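Local coordinates for nitroreductase family protein (PDB 7DP1), which probably reduces the nitro groups of dinitroaniline herbicides, using FMN as its cofactor and NADPH as the electron donor, at residues Ala35-Ile40 against His168-Cys173; Glu39-Ala44 against Met162-Glu167. The protein carries 1 engineered substitution. One frame throughout, in Å; residues are numbered along the deposited sequence.

Interaction 1: residues Ala35-Ile40 against His168-Cys173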
loop_
_atom_site.group_PDB
_atom_site.type_symbol
_atom_site.label_atom_id
_atom_site.label_comp_id
_atom_site.label_asym_id
_atom_site.label_seq_id
_atom_site.Cartn_x
_atom_site.Cartn_y
_atom_site.Cartn_z
ATOM N N ALA A 35 4.734 19.057 5.172
ATOM C CA ALA A 35 4.048 19.523 3.968
ATOM C C ALA A 35 4.837 19.110 2.742
ATOM O O ALA A 35 4.244 18.664 1.779
ATOM C CB ALA A 35 3.867 21.019 3.969
ATOM N N ARG A 36 6.161 19.288 2.789
ATOM C CA ARG A 36 7.001 18.869 1.674
ATOM C C ARG A 36 6.978 17.326 1.495
ATOM O O ARG A 36 7.127 16.828 0.357
ATOM C CB ARG A 36 8.435 19.372 1.772
ATOM C CG ARG A 36 8.516 20.852 1.395
ATOM C CD ARG A 36 9.905 21.400 1.529
ATOM N NE ARG A 36 10.642 20.935 2.695
ATOM C CZ ARG A 36 10.823 21.673 3.781
ATOM N NH1 ARG A 36 10.305 22.889 3.846
ATOM N NH2 ARG A 36 11.537 21.204 4.784
ATOM N N ILE A 37 6.844 16.550 2.575
ATOM C CA ILE A 37 6.789 15.116 2.384
ATOM C C ILE A 37 5.479 14.722 1.657
ATOM O O ILE A 37 5.481 13.865 0.762
ATOM C CB ILE A 37 7.000 14.399 3.743
ATOM C CG1 ILE A 37 8.487 14.487 4.074
ATOM C CG2 ILE A 37 6.499 12.956 3.697
ATOM C CD1 ILE A 37 8.937 13.934 5.398
ATOM N N PHE A 38 4.376 15.359 2.022
ATOM C CA PHE A 38 3.086 15.041 1.437
ATOM C C PHE A 38 2.926 15.381 -0.071
ATOM O O PHE A 38 2.259 14.625 -0.775
ATOM C CB PHE A 38 1.999 15.736 2.261
ATOM C CG PHE A 38 1.848 15.192 3.673
ATOM C CD1 PHE A 38 2.113 13.856 3.973
ATOM C CD2 PHE A 38 1.432 16.028 4.697
ATOM C CE1 PHE A 38 1.943 13.375 5.280
ATOM C CE2 PHE A 38 1.255 15.563 5.997
ATOM C CZ PHE A 38 1.507 14.245 6.298
ATOM N N GLU A 39 3.528 16.467 -0.594
ATOM C CA GLU A 39 3.382 16.739 -2.054
ATOM C C GLU A 39 4.065 15.663 -2.861
ATOM O O GLU A 39 3.583 15.301 -3.936
ATOM C CB GLU A 39 3.941 18.081 -2.539
ATOM C CG GLU A 39 3.446 19.240 -1.819
ATOM C CD GLU A 39 4.474 19.560 -0.814
ATOM O OE1 GLU A 39 5.237 18.615 -0.523
ATOM O OE2 GLU A 39 4.570 20.689 -0.278
ATOM N N ILE A 40 5.200 15.165 -2.360
ATOM C CA ILE A 40 5.925 14.095 -3.065
ATOM C C ILE A 40 5.199 12.765 -2.939
ATOM O O ILE A 40 5.111 12.008 -3.911
ATOM C CB ILE A 40 7.356 13.922 -2.537
ATOM C CG1 ILE A 40 8.112 15.260 -2.539
ATOM C CG2 ILE A 40 8.092 12.921 -3.398
ATOM C CD1 ILE A 40 9.510 15.164 -1.977
ATOM N N HIS A 168 14.120 11.752 5.410
ATOM C CA HIS A 168 14.363 13.082 5.966
ATOM C C HIS A 168 14.664 13.049 7.466
ATOM O O HIS A 168 14.620 14.075 8.135
ATOM C CB HIS A 168 13.182 14.012 5.692
ATOM C CG HIS A 168 13.024 14.392 4.249
ATOM N ND1 HIS A 168 12.342 13.609 3.341
ATOM C CD2 HIS A 168 13.459 15.477 3.561
ATOM C CE1 HIS A 168 12.359 14.198 2.155
ATOM N NE2 HIS A 168 13.034 15.329 2.261
ATOM N N GLY A 169 15.001 11.878 7.986
ATOM C CA GLY A 169 15.416 11.782 9.370
ATOM C C GLY A 169 14.280 11.657 10.371
ATOM O O GLY A 169 14.516 11.706 11.579
ATOM N N LEU A 170 13.050 11.484 9.896
ATOM C CA LEU A 170 11.939 11.299 10.826
ATOM C C LEU A 170 11.574 9.834 10.868
ATOM O O LEU A 170 12.035 9.053 10.035
ATOM C CB LEU A 170 10.721 12.128 10.427
ATOM C CG LEU A 170 10.844 13.652 10.538
ATOM C CD1 LEU A 170 9.806 14.317 9.664
ATOM C CD2 LEU A 170 10.698 14.114 11.990
ATOM N N ALA A 171 10.710 9.462 11.804
ATOM C CA ALA A 171 10.321 8.070 11.917
ATOM C C ALA A 171 8.827 7.995 12.066
ATOM O O ALA A 171 8.170 9.023 12.280
ATOM C CB ALA A 171 11.013 7.402 13.091
ATOM N N SER A 172 8.291 6.783 11.976
ATOM C CA SER A 172 6.869 6.608 12.176
ATOM C C SER A 172 6.473 5.226 12.660
ATOM O O SER A 172 7.269 4.286 12.668
ATOM C CB SER A 172 6.125 6.945 10.889
ATOM O OG SER A 172 6.297 5.922 9.927
ATOM N N CYS A 173 5.221 5.131 13.087
ATOM C CA CYS A 173 4.603 3.868 13.419
ATOM C C CYS A 173 3.213 3.858 12.823
ATOM O O CYS A 173 2.359 4.616 13.267
ATOM C CB CYS A 173 4.521 3.675 14.943
ATOM S SG CYS A 173 4.064 1.961 15.393
#
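Ile37 of helix 31-41 leans on His168 and Leu170, which lie in the turn between helix 148-167 and strand 171-175. The turn is a Schellman motif. Gly169, with positive phi, is its C-prime residue. Leu170 N hydrogen-bonds back to Leu165 O, and Gly169 N to Val166 O. The CB of Ile37 already points at this turn. There the side chain branches. CG2 lies anti to the backbone N, which leaves CG1 anti to the carbonyl carbon (chi1 -76°) and sends the longer arm along the histidine. CG1 comes within 4.0 Å of His168 ND1. CD1, at the tip, is also 4.0 Å from His168 ND1 and meets the ring obliquely. The same methyl reaches Leu170 CD1 at 4.4 Å, so it bridges the two residues at the turn. Ile37 and His168 run alongside each other, pointing opposite ways. Leu164 and Leu165 also touch Ile37, and Leu33 covers both His168 and Leu170. No hydrogen bond crosses the contact. His168 ND1, which both Ile37 carbons face, is hydrogen-bonded to Leu164 O.

Interaction 2: residues Glu39-Ala44 against Met162-Glu167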
loop_
_atom_site.group_PDB
_atom_site.type_symbol
_atom_site.label_atom_id
_atom_site.label_comp_id
_atom_site.label_asym_id
_atom_site.label_seq_id
_atom_site.Cartn_x
_atom_site.Cartn_y
_atom_site.Cartn_z
ATOM N N GLU A 39 3.528 16.467 -0.594
ATOM C CA GLU A 39 3.382 16.739 -2.054
ATOM C C GLU A 39 4.065 15.663 -2.861
ATOM O O GLU A 39 3.583 15.301 -3.936
ATOM C CB GLU A 39 3.941 18.081 -2.539
ATOM C CG GLU A 39 3.446 19.240 -1.819
ATOM C CD GLU A 39 4.474 19.560 -0.814
ATOM O OE1 GLU A 39 5.237 18.615 -0.523
ATOM O OE2 GLU A 39 4.570 20.689 -0.278
ATOM N N ILE A 40 5.200 15.165 -2.360
ATOM C CA ILE A 40 5.925 14.095 -3.065
ATOM C C ILE A 40 5.199 12.765 -2.939
ATOM O O ILE A 40 5.111 12.008 -3.911
ATOM C CB ILE A 40 7.356 13.922 -2.537
ATOM C CG1 ILE A 40 8.112 15.260 -2.539
ATOM C CG2 ILE A 40 8.092 12.921 -3.398
ATOM C CD1 ILE A 40 9.510 15.164 -1.977
ATOM N N ALA A 41 4.659 12.476 -1.754
ATOM C CA ALA A 41 3.914 11.229 -1.543
ATOM C C ALA A 41 2.681 11.149 -2.441
ATOM O O ALA A 41 2.206 10.076 -2.771
ATOM C CB ALA A 41 3.493 11.096 -0.077
ATOM N N GLN A 42 2.157 12.306 -2.828
ATOM C CA GLN A 42 0.978 12.336 -3.681
ATOM C C GLN A 42 1.314 11.725 -5.049
ATOM O O GLN A 42 0.416 11.363 -5.799
ATOM C CB GLN A 42 0.451 13.766 -3.838
ATOM C CG GLN A 42 -0.999 13.869 -4.365
ATOM C CD GLN A 42 -2.044 13.309 -3.378
ATOM O OE1 GLN A 42 -1.787 13.194 -2.163
ATOM N NE2 GLN A 42 -3.231 12.960 -3.901
ATOM N N ARG A 43 2.603 11.586 -5.364
ATOM C CA ARG A 43 2.983 10.940 -6.635
ATOM C C ARG A 43 2.793 9.438 -6.587
ATOM O O ARG A 43 3.100 8.738 -7.549
ATOM C CB ARG A 43 4.439 11.234 -7.006
ATOM C CG ARG A 43 4.752 12.739 -7.152
ATOM C CD ARG A 43 3.807 13.442 -8.127
ATOM N NE ARG A 43 3.747 12.781 -9.427
ATOM C CZ ARG A 43 3.130 13.277 -10.493
ATOM N NH1 ARG A 43 2.583 14.484 -10.437
ATOM N NH2 ARG A 43 3.109 12.587 -11.632
ATOM N N ALA A 44 2.290 8.931 -5.472
ATOM C CA ALA A 44 1.938 7.518 -5.415
ATOM C C ALA A 44 0.897 7.212 -6.478
ATOM O O ALA A 44 0.064 8.072 -6.817
ATOM C CB ALA A 44 1.406 7.127 -4.012
ATOM N N MET A 162 5.923 6.942 4.712
ATOM C CA MET A 162 6.822 6.354 5.688
ATOM C C MET A 162 8.274 6.339 5.184
ATOM O O MET A 162 9.213 6.585 5.933
ATOM C CB MET A 162 6.346 4.941 6.019
ATOM C CG MET A 162 5.034 4.944 6.812
ATOM S SD MET A 162 4.642 3.281 7.354
ATOM C CE MET A 162 3.901 2.636 5.866
ATOM N N LEU A 163 8.456 6.037 3.900
ATOM C CA LEU A 163 9.800 6.074 3.330
ATOM C C LEU A 163 10.366 7.484 3.251
ATOM O O LEU A 163 11.540 7.682 3.536
ATOM C CB LEU A 163 9.797 5.445 1.943
ATOM C CG LEU A 163 9.535 3.937 1.992
ATOM C CD1 LEU A 163 9.460 3.369 0.596
ATOM C CD2 LEU A 163 10.659 3.294 2.786
ATOM N N LEU A 164 9.530 8.460 2.883
ATOM C CA LEU A 164 9.985 9.853 2.811
ATOM C C LEU A 164 10.410 10.392 4.176
ATOM O O LEU A 164 11.336 11.204 4.279
ATOM C CB LEU A 164 8.882 10.746 2.243
ATOM C CG LEU A 164 8.669 10.561 0.742
ATOM C CD1 LEU A 164 7.302 11.118 0.268
ATOM C CD2 LEU A 164 9.807 11.191 -0.019
ATOM N N LEU A 165 9.714 9.951 5.219
ATOM C CA LEU A 165 10.047 10.364 6.574
ATOM C C LEU A 165 11.448 9.912 6.928
ATOM O O LEU A 165 12.283 10.703 7.362
ATOM C CB LEU A 165 9.038 9.782 7.569
ATOM C CG LEU A 165 7.647 10.425 7.562
ATOM C CD1 LEU A 165 6.705 9.647 8.473
ATOM C CD2 LEU A 165 7.740 11.895 8.004
ATOM N N VAL A 166 11.691 8.621 6.721
ATOM C CA VAL A 166 12.984 7.997 6.985
ATOM C C VAL A 166 14.093 8.724 6.250
ATOM O O VAL A 166 15.157 9.028 6.830
ATOM C CB VAL A 166 12.967 6.516 6.566
ATOM C CG1 VAL A 166 14.375 5.973 6.408
ATOM C CG2 VAL A 166 12.171 5.696 7.579
ATOM N N GLU A 167 13.836 9.013 4.980
ATOM C CA GLU A 167 14.772 9.769 4.146
ATOM C C GLU A 167 15.093 11.134 4.747
ATOM O O GLU A 167 16.214 11.629 4.605
ATOM C CB GLU A 167 14.204 9.955 2.738
ATOM C CG GLU A 167 15.132 10.688 1.771
ATOM C CD GLU A 167 14.471 10.992 0.435
ATOM O OE1 GLU A 167 13.354 11.549 0.442
ATOM O OE2 GLU A 167 15.070 10.687 -0.621
#
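Leu164 of helix 148-167 meets Ile40 and Ala41 near the end of helix 31-41. With CG anti to the carbonyl carbon (chi1 -73°), the side chain carries its two methyls to the other helix. CD1 makes the closer contacts. It lies 3.6 Å from Ala41 N and 3.8 Å from Ala41 CB, so it rests on main chain as well as side chain. It also comes within 4.0 Å of Ile40 CB. CD2 takes a lesser share, 4.2 Å from Ile40 CG2. That CG2 is equally far from both leucine methyls and sits in front of the fork between them. The two side chains cross at a slant. Leu164 meets the isoleucine at CB and CG2. Ala41 is turned differently: its CB bond points neither straight at helix 148-167 nor away from it. The small methyl still allows the close approach of the leucine, and Trp157 and Val161 of the same helix also touch it. The contact is helix-to-helix packing in the nitroreductase fold, and it sits near the end of helix 31-41, where Ala41 to Ala44 form a type I beta turn. Ala44 N closes the turn on Ala41 O at 2.9 Å. Pro45, Ser46, Gly47 and Asn49, which follow, line an FMN pocket. The turn also meets the second subunit: Arg43 O and Ala44 O accept hydrogen bonds from Arg18 and Arg219 of that subunit. At the other helix, Glu167 OE1 is hydrogen-bonded to Ser12 OG of the second subunit. Ser12 of that subunit also packs on Leu164. The side chain of Ile40 is about 12 Å from a bound FMN.

Both contacts are largely buried, but each has one partly exposed member, His168 in interaction 1 and Ile40 in interaction 2. Both use helix 31-41, with Glu39 and Ile40 in common. Their centres lie about 6 Å apart. Interaction 1 sets this helix against the turn that leaves helix 148-167, and one of its partners is an imidazole ring, approached obliquely near ND1. Interaction 2 sets the end of helix 31-41 against helix 148-167 itself and is purely aliphatic between side chains. The two join directly: Ile37 CD1 packs on Leu165 CD2 at 3.5 Å. Neither has a hydrogen bond across it. The second subunit borders both, with hydrogen bonds near interaction 2 and packing near interaction 1.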